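Local coordinates for SusD superfamily protein (Bacteroides thetaiotaomicron, PDB 3MCX) that is of uncharacterised function but, as a SusD-family protein of the outer membrane, probably takes part in glycan capture, and binds zinc ions in the crystal, at residues Glu242-Val247 / His310-Glu315; Asp287-Ile292 / Lys332-Lys337. All coordinates share one frame; numbering follows the deposited sequence.

How the contacts relate
Contact 1 and contact 2 meet at a small antiparallel pair of strands, 313-314 and 334-335, each contact supplying one of them. The evidence is a pair of probable backbone hydrogen bonds, Leu312 O to Ala336 N at 2.8 Å and Lys314 N to Tyr334 O at 2.9 Å. Side chains add to the join, with Leu312 CD1 lying 3.6 Å from Lys337 CE. The centres of the contacts are about 14 Å apart, and their segments alternate along the chain. One of the zinc sites, formed by Glu315, Glu319 and His330, lies beside this unit: Glu315 belongs to contact 1, and the side chain of Tyr334 in contact 2 is about 10 Å from the metal.

Contact 1 of 2, residues Glu242-Val247 / His310-Glu315; sequences EEYPNV and HCLTKE. With ZN (zinc ion), chain D.
His310 O is gripped twice, by Thr313 OG1 at 3.0 Å and Thr313 N at 3.2 Å, and this closes the turn from which Cys311 and Leu312 reach across to Pro245 and Tyr244. Both donors approach the carbonyl from the same face of its plane; for OG1 the C=O...donor angle is 129° and the tilt from the plane 22°. The turn ends a 3-10 segment and passes straight into strand 313-314 of a two-stranded antiparallel sheet, within a SusD-family fold whose regular structure is mainly helix. The facing residues lie in the loop between helix 218-231 and strand 256-260, so the contact joins that loop to the turn leading into strand 313-314, by apolar touches alone.

Tyr244 has its CG anti to the backbone N (chi1 -160°), which swings the ring toward the turn. Its CE2 atom meets Leu312 CD1 at 3.8 Å, the two side chains crossing at about a right angle. The hydroxyl end is engaged separately by a hydrogen bond to Glu413, and Trp248 packs edge-to-face with the ring, so the phenol is held from more than one direction. Pro245 receives the sulfur: Cys311 SG lies 3.6 Å from Pro245 CA and 3.7 Å from Pro245 CB, with the edge of the Tyr244 ring also near. Cys311 was modelled in two conformers, however, so these sulfur contacts describe one of them and are less certain than the leucine contact.

At the far end of the same segment, Glu315 completes a zinc site with Glu319 and His330. Its chain is extended beyond CG, and the carboxylate binds through one oxygen: OE2 is 2.0 Å from the zinc ion, whereas OE1 stays 3.2 Å from it.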
loop_
_atom_site.group_PDB
_atom_site.type_symbol
_atom_site.label_atom_id
_atom_site.label_comp_id
_atom_site.label_asym_id
_atom_site.label_seq_id
_atom_site.Cartn_x
_atom_site.Cartn_y
_atom_site.Cartn_z
ATOM N N GLU A 242 21.813 -1.353 12.625
ATOM C CA GLU A 242 21.902 -0.650 13.903
ATOM C C GLU A 242 20.751 0.342 14.079
ATOM O O GLU A 242 20.198 0.463 15.165
ATOM C CB GLU A 242 23.253 0.050 14.006
ATOM C CG GLU A 242 24.401 -0.928 14.150
ATOM C CD GLU A 242 24.960 -1.544 12.828
ATOM O OE1 GLU A 242 24.506 -1.271 11.656
ATOM O OE2 GLU A 242 25.933 -2.338 13.013
ATOM N N GLU A 243 20.386 1.031 13.004
ATOM C CA GLU A 243 19.324 2.070 12.942
ATOM C C GLU A 243 17.922 1.493 12.981
ATOM O O GLU A 243 16.945 2.142 13.406
ATOM C CB GLU A 243 19.428 2.878 11.607
ATOM C CG GLU A 243 20.601 3.870 11.528
ATOM C CD GLU A 243 20.947 4.376 10.106
ATOM O OE1 GLU A 243 20.543 3.777 9.081
ATOM O OE2 GLU A 243 21.687 5.384 10.017
ATOM N N TYR A 244 17.779 0.297 12.399
ATOM C CA TYR A 244 16.472 -0.217 12.025
ATOM C C TYR A 244 15.434 -0.214 13.142
ATOM O O TYR A 244 14.308 0.148 12.892
ATOM C CB TYR A 244 16.580 -1.622 11.444
ATOM C CG TYR A 244 15.375 -2.054 10.607
ATOM C CD1 TYR A 244 15.307 -1.748 9.253
ATOM C CD2 TYR A 244 14.343 -2.798 11.153
ATOM C CE1 TYR A 244 14.262 -2.166 8.480
ATOM C CE2 TYR A 244 13.284 -3.218 10.384
ATOM C CZ TYR A 244 13.234 -2.921 9.040
ATOM O OH TYR A 244 12.161 -3.393 8.307
ATOM N N PRO A 245 15.801 -0.610 14.361
ATOM C CA PRO A 245 14.740 -0.624 15.395
ATOM C C PRO A 245 14.177 0.759 15.763
ATOM O O PRO A 245 13.011 0.851 16.197
ATOM C CB PRO A 245 15.435 -1.245 16.621
ATOM C CG PRO A 245 16.637 -1.981 16.048
ATOM C CD PRO A 245 17.072 -1.192 14.843
ATOM N N ASN A 246 14.968 1.809 15.529
ATOM C CA ASN A 246 14.692 3.156 16.029
ATOM C C ASN A 246 13.963 4.072 15.054
ATOM O O ASN A 246 13.461 5.122 15.448
ATOM C CB ASN A 246 16.015 3.837 16.394
ATOM C CG ASN A 246 16.874 3.006 17.341
ATOM O OD1 ASN A 246 18.096 2.935 17.169
ATOM N ND2 ASN A 246 16.243 2.377 18.327
ATOM N N VAL A 247 13.927 3.718 13.784
ATOM C CA VAL A 247 13.324 4.618 12.783
ATOM C C VAL A 247 11.772 4.647 12.821
ATOM O O VAL A 247 11.145 5.641 12.455
ATOM C CB VAL A 247 13.844 4.276 11.361
ATOM C CG1 VAL A 247 15.383 4.476 11.313
ATOM C CG2 VAL A 247 13.401 2.876 10.901
ATOM N N HIS A 310 13.031 -8.964 14.072
ATOM C CA HIS A 310 12.449 -9.480 15.311
ATOM C C HIS A 310 12.135 -8.362 16.287
ATOM O O HIS A 310 11.255 -8.523 17.121
ATOM C CB HIS A 310 13.348 -10.499 15.999
ATOM C CG HIS A 310 13.446 -11.783 15.257
ATOM N ND1 HIS A 310 12.433 -12.716 15.232
ATOM C CD2 HIS A 310 14.444 -12.285 14.491
ATOM C CE1 HIS A 310 12.797 -13.728 14.454
ATOM N NE2 HIS A 310 14.022 -13.501 14.006
ATOM N N CYS A 311 12.807 -7.227 16.174
ATOM C CA CYS A 311 12.549 -6.081 17.053
ATOM C C CYS A 311 11.145 -5.517 16.914
ATOM O O CYS A 311 10.697 -4.783 17.767
ATOM C CB CYS A 311 13.552 -4.942 16.764
ATOM S SG CYS A 311 13.336 -3.981 15.227
ATOM N N LEU A 312 10.487 -5.793 15.790
ATOM C CA LEU A 312 9.155 -5.256 15.499
ATOM C C LEU A 312 8.012 -6.176 15.912
ATOM O O LEU A 312 6.858 -5.840 15.689
ATOM C CB LEU A 312 9.037 -5.010 13.989
ATOM C CG LEU A 312 9.935 -3.900 13.457
ATOM C CD1 LEU A 312 9.901 -3.915 11.934
ATOM C CD2 LEU A 312 9.581 -2.546 14.020
ATOM N N THR A 313 8.319 -7.335 16.496
ATOM C CA THR A 313 7.297 -8.291 16.954
ATOM C C THR A 313 7.289 -8.292 18.495
ATOM O O THR A 313 8.314 -8.521 19.135
ATOM C CB THR A 313 7.575 -9.712 16.410
ATOM O OG1 THR A 313 8.790 -10.221 16.971
ATOM C CG2 THR A 313 7.705 -9.681 14.878
ATOM N N LYS A 314 6.124 -8.042 19.086
ATOM C CA LYS A 314 5.974 -7.830 20.509
ATOM C C LYS A 314 4.841 -8.711 21.061
ATOM O O LYS A 314 3.812 -8.862 20.419
ATOM C CB LYS A 314 5.605 -6.361 20.745
ATOM C CG LYS A 314 6.557 -5.361 20.118
ATOM C CD LYS A 314 7.940 -5.506 20.728
ATOM C CE LYS A 314 8.919 -4.463 20.207
ATOM N NZ LYS A 314 10.341 -4.768 20.616
ATOM N N GLU A 315 5.004 -9.195 22.281
ATOM C CA GLU A 315 3.966 -9.895 22.969
ATOM C C GLU A 315 2.954 -8.844 23.495
ATOM O O GLU A 315 3.306 -7.696 23.691
ATOM C CB GLU A 315 4.622 -10.583 24.140
ATOM C CG GLU A 315 3.775 -11.517 24.792
ATOM C CD GLU A 315 4.283 -12.110 26.118
ATOM O OE1 GLU A 315 5.502 -12.084 26.567
ATOM O OE2 GLU A 315 3.340 -12.677 26.702
HETATM ZN ZN ZN D . 3.327 -13.600 28.421
#

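Contact 2 of 2, residues Asp287-Ile292 / Lys332-Lys337; sequences DWNNLI and KVYLAK
Ile292 and Val333 make the close part of this buried contact. The two side chains run alongside each other in the same direction, with Ile292 CB 4.0 Å from Val333 CG2. The backbones come closer still: Ile292 CA is 3.3 Å from Val333 O. With chi1 at 59°, Ile292 sets CG1 between its backbone N and carbonyl carbon and leaves CG2 beside the N; this methyl lies over one face of the Tyr334 ring, 4.3 Å from CE2. Asn289 ND2 also touches that ring, 3.8 Å from Tyr334 CE2, but the amide and ring planes are 56° apart, so the two groups are not stacked. The same nitrogen is held by its own segment, donating to Leu291 O at 3.1 Å from above the carbonyl plane (N-H...O angle 142°), and by Ala281 O outside it.

The loose part is at Leu291 and Leu335, whose side chains stay more than 6 Å from the opposite segment. Here a water bridges the backbones: Leu291 O also accepts a hydrogen bond from this water, 2.9 Å away, which in turn accepts from Leu335 N at 3.0 Å.

Backbone hydrogen bonds link Ile292 with Gln57 and Val333 with Leu293. Within the strand pair, Val333 and Tyr334 both face Lys314, a classic beta bulge.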
loop_
_atom_site.group_PDB
_atom_site.type_symbol
_atom_site.label_atom_id
_atom_site.label_comp_id
_atom_site.label_asym_id
_atom_site.label_seq_id
_atom_site.Cartn_x
_atom_site.Cartn_y
_atom_site.Cartn_z
ATOM N N ASP A 287 -9.234 -2.651 22.788
ATOM C CA ASP A 287 -10.270 -1.717 22.304
ATOM C C ASP A 287 -10.339 -1.707 20.798
ATOM O O ASP A 287 -11.213 -2.362 20.230
ATOM C CB ASP A 287 -10.044 -0.328 22.935
ATOM C CG ASP A 287 -11.232 0.602 22.738
ATOM O OD1 ASP A 287 -12.180 0.215 22.047
ATOM O OD2 ASP A 287 -11.211 1.724 23.270
ATOM N N TRP A 288 -9.418 -1.015 20.148
ATOM C CA TRP A 288 -9.433 -0.830 18.721
ATOM C C TRP A 288 -8.738 -1.919 17.928
ATOM O O TRP A 288 -9.030 -2.071 16.745
ATOM C CB TRP A 288 -8.802 0.515 18.333
ATOM C CG TRP A 288 -9.538 1.679 18.883
ATOM C CD1 TRP A 288 -9.300 2.339 20.053
ATOM C CD2 TRP A 288 -10.649 2.334 18.273
ATOM N NE1 TRP A 288 -10.200 3.387 20.208
ATOM C CE2 TRP A 288 -11.038 3.393 19.125
ATOM C CE3 TRP A 288 -11.351 2.128 17.081
ATOM C CZ2 TRP A 288 -12.114 4.232 18.823
ATOM C CZ3 TRP A 288 -12.421 2.978 16.778
ATOM C CH2 TRP A 288 -12.770 4.022 17.634
ATOM N N ASN A 289 -7.843 -2.678 18.538
ATOM C CA ASN A 289 -7.032 -3.596 17.759
ATOM C C ASN A 289 -7.859 -4.611 16.974
ATOM O O ASN A 289 -8.807 -5.194 17.503
ATOM C CB ASN A 289 -6.067 -4.365 18.694
ATOM C CG ASN A 289 -5.306 -5.450 17.983
ATOM O OD1 ASN A 289 -5.896 -6.500 17.667
ATOM N ND2 ASN A 289 -4.014 -5.224 17.718
ATOM N N ASN A 290 -7.485 -4.814 15.724
ATOM C CA ASN A 290 -7.921 -6.021 15.031
ATOM C C ASN A 290 -6.947 -6.566 14.020
ATOM O O ASN A 290 -7.360 -7.190 13.059
ATOM C CB ASN A 290 -9.324 -5.912 14.421
ATOM C CG ASN A 290 -9.996 -7.279 14.331
ATOM O OD1 ASN A 290 -9.551 -8.213 15.018
ATOM N ND2 ASN A 290 -11.071 -7.415 13.528
ATOM N N LEU A 291 -5.650 -6.319 14.227
ATOM C CA LEU A 291 -4.590 -6.846 13.386
ATOM C C LEU A 291 -3.507 -7.412 14.277
ATOM O O LEU A 291 -2.993 -6.721 15.163
ATOM C CB LEU A 291 -4.016 -5.774 12.470
ATOM C CG LEU A 291 -4.975 -5.250 11.395
ATOM C CD1 LEU A 291 -4.556 -3.875 10.910
ATOM C CD2 LEU A 291 -5.111 -6.205 10.190
ATOM N N ILE A 292 -3.171 -8.676 14.040
ATOM C CA ILE A 292 -2.062 -9.334 14.709
ATOM C C ILE A 292 -1.317 -10.153 13.685
ATOM O O ILE A 292 -1.859 -10.465 12.618
ATOM C CB ILE A 292 -2.488 -10.204 15.893
ATOM C CG1 ILE A 292 -3.485 -11.321 15.493
ATOM C CG2 ILE A 292 -3.083 -9.304 17.035
ATOM C CD1 ILE A 292 -3.783 -12.370 16.570
ATOM N N LYS A 332 4.598 -13.368 20.065
ATOM C CA LYS A 332 4.948 -12.012 19.685
ATOM C C LYS A 332 4.163 -11.555 18.455
ATOM O O LYS A 332 4.724 -11.299 17.384
ATOM C CB LYS A 332 6.458 -11.904 19.503
ATOM C CG LYS A 332 7.211 -12.146 20.758
ATOM C CD LYS A 332 8.722 -11.959 20.568
ATOM C CE LYS A 332 9.487 -12.241 21.861
ATOM N NZ LYS A 332 10.908 -11.767 21.676
ATOM N N VAL A 333 2.844 -11.434 18.633
ATOM C CA VAL A 333 1.948 -11.210 17.510
ATOM C C VAL A 333 1.564 -9.748 17.287
ATOM O O VAL A 333 0.811 -9.464 16.376
ATOM C CB VAL A 333 0.665 -12.059 17.663
ATOM C CG1 VAL A 333 1.038 -13.557 17.707
ATOM C CG2 VAL A 333 -0.198 -11.628 18.903
ATOM N N TYR A 334 2.149 -8.807 18.034
ATOM C CA TYR A 334 1.843 -7.395 17.803
ATOM C C TYR A 334 2.958 -6.768 16.971
ATOM O O TYR A 334 4.135 -6.937 17.306
ATOM C CB TYR A 334 1.665 -6.650 19.139
ATOM C CG TYR A 334 0.428 -7.124 19.870
ATOM C CD1 TYR A 334 0.452 -8.257 20.597
ATOM C CD2 TYR A 334 -0.793 -6.432 19.787
ATOM C CE1 TYR A 334 -0.665 -8.745 21.236
ATOM C CE2 TYR A 334 -1.935 -6.918 20.432
ATOM C CZ TYR A 334 -1.854 -8.043 21.188
ATOM O OH TYR A 334 -2.952 -8.546 21.876
ATOM N N LEU A 335 2.594 -6.137 15.861
ATOM C CA LEU A 335 3.546 -5.478 14.980
ATOM C C LEU A 335 3.791 -4.072 15.491
ATOM O O LEU A 335 2.816 -3.324 15.660
ATOM C CB LEU A 335 2.969 -5.438 13.558
ATOM C CG LEU A 335 3.882 -4.815 12.500
ATOM C CD1 LEU A 335 5.148 -5.626 12.359
ATOM C CD2 LEU A 335 3.144 -4.610 11.159
ATOM N N ALA A 336 5.043 -3.684 15.692
ATOM C CA ALA A 336 5.387 -2.396 16.326
ATOM C C ALA A 336 5.944 -1.359 15.325
ATOM O O ALA A 336 6.693 -0.480 15.710
ATOM C CB ALA A 336 6.370 -2.619 17.481
ATOM N N LYS A 337 5.601 -1.470 14.052
ATOM C CA LYS A 337 6.080 -0.533 13.045
ATOM C C LYS A 337 5.526 0.891 13.176
ATOM O O LYS A 337 6.158 1.805 12.701
ATOM C CB LYS A 337 5.786 -1.019 11.627
ATOM C CG LYS A 337 6.781 -1.985 11.119
ATOM C CD LYS A 337 6.595 -2.229 9.626
ATOM C CE LYS A 337 7.713 -3.127 9.175
ATOM N NZ LYS A 337 7.581 -3.593 7.794
HETATM O O HOH W 1 -0.349 -5.792 15.884
#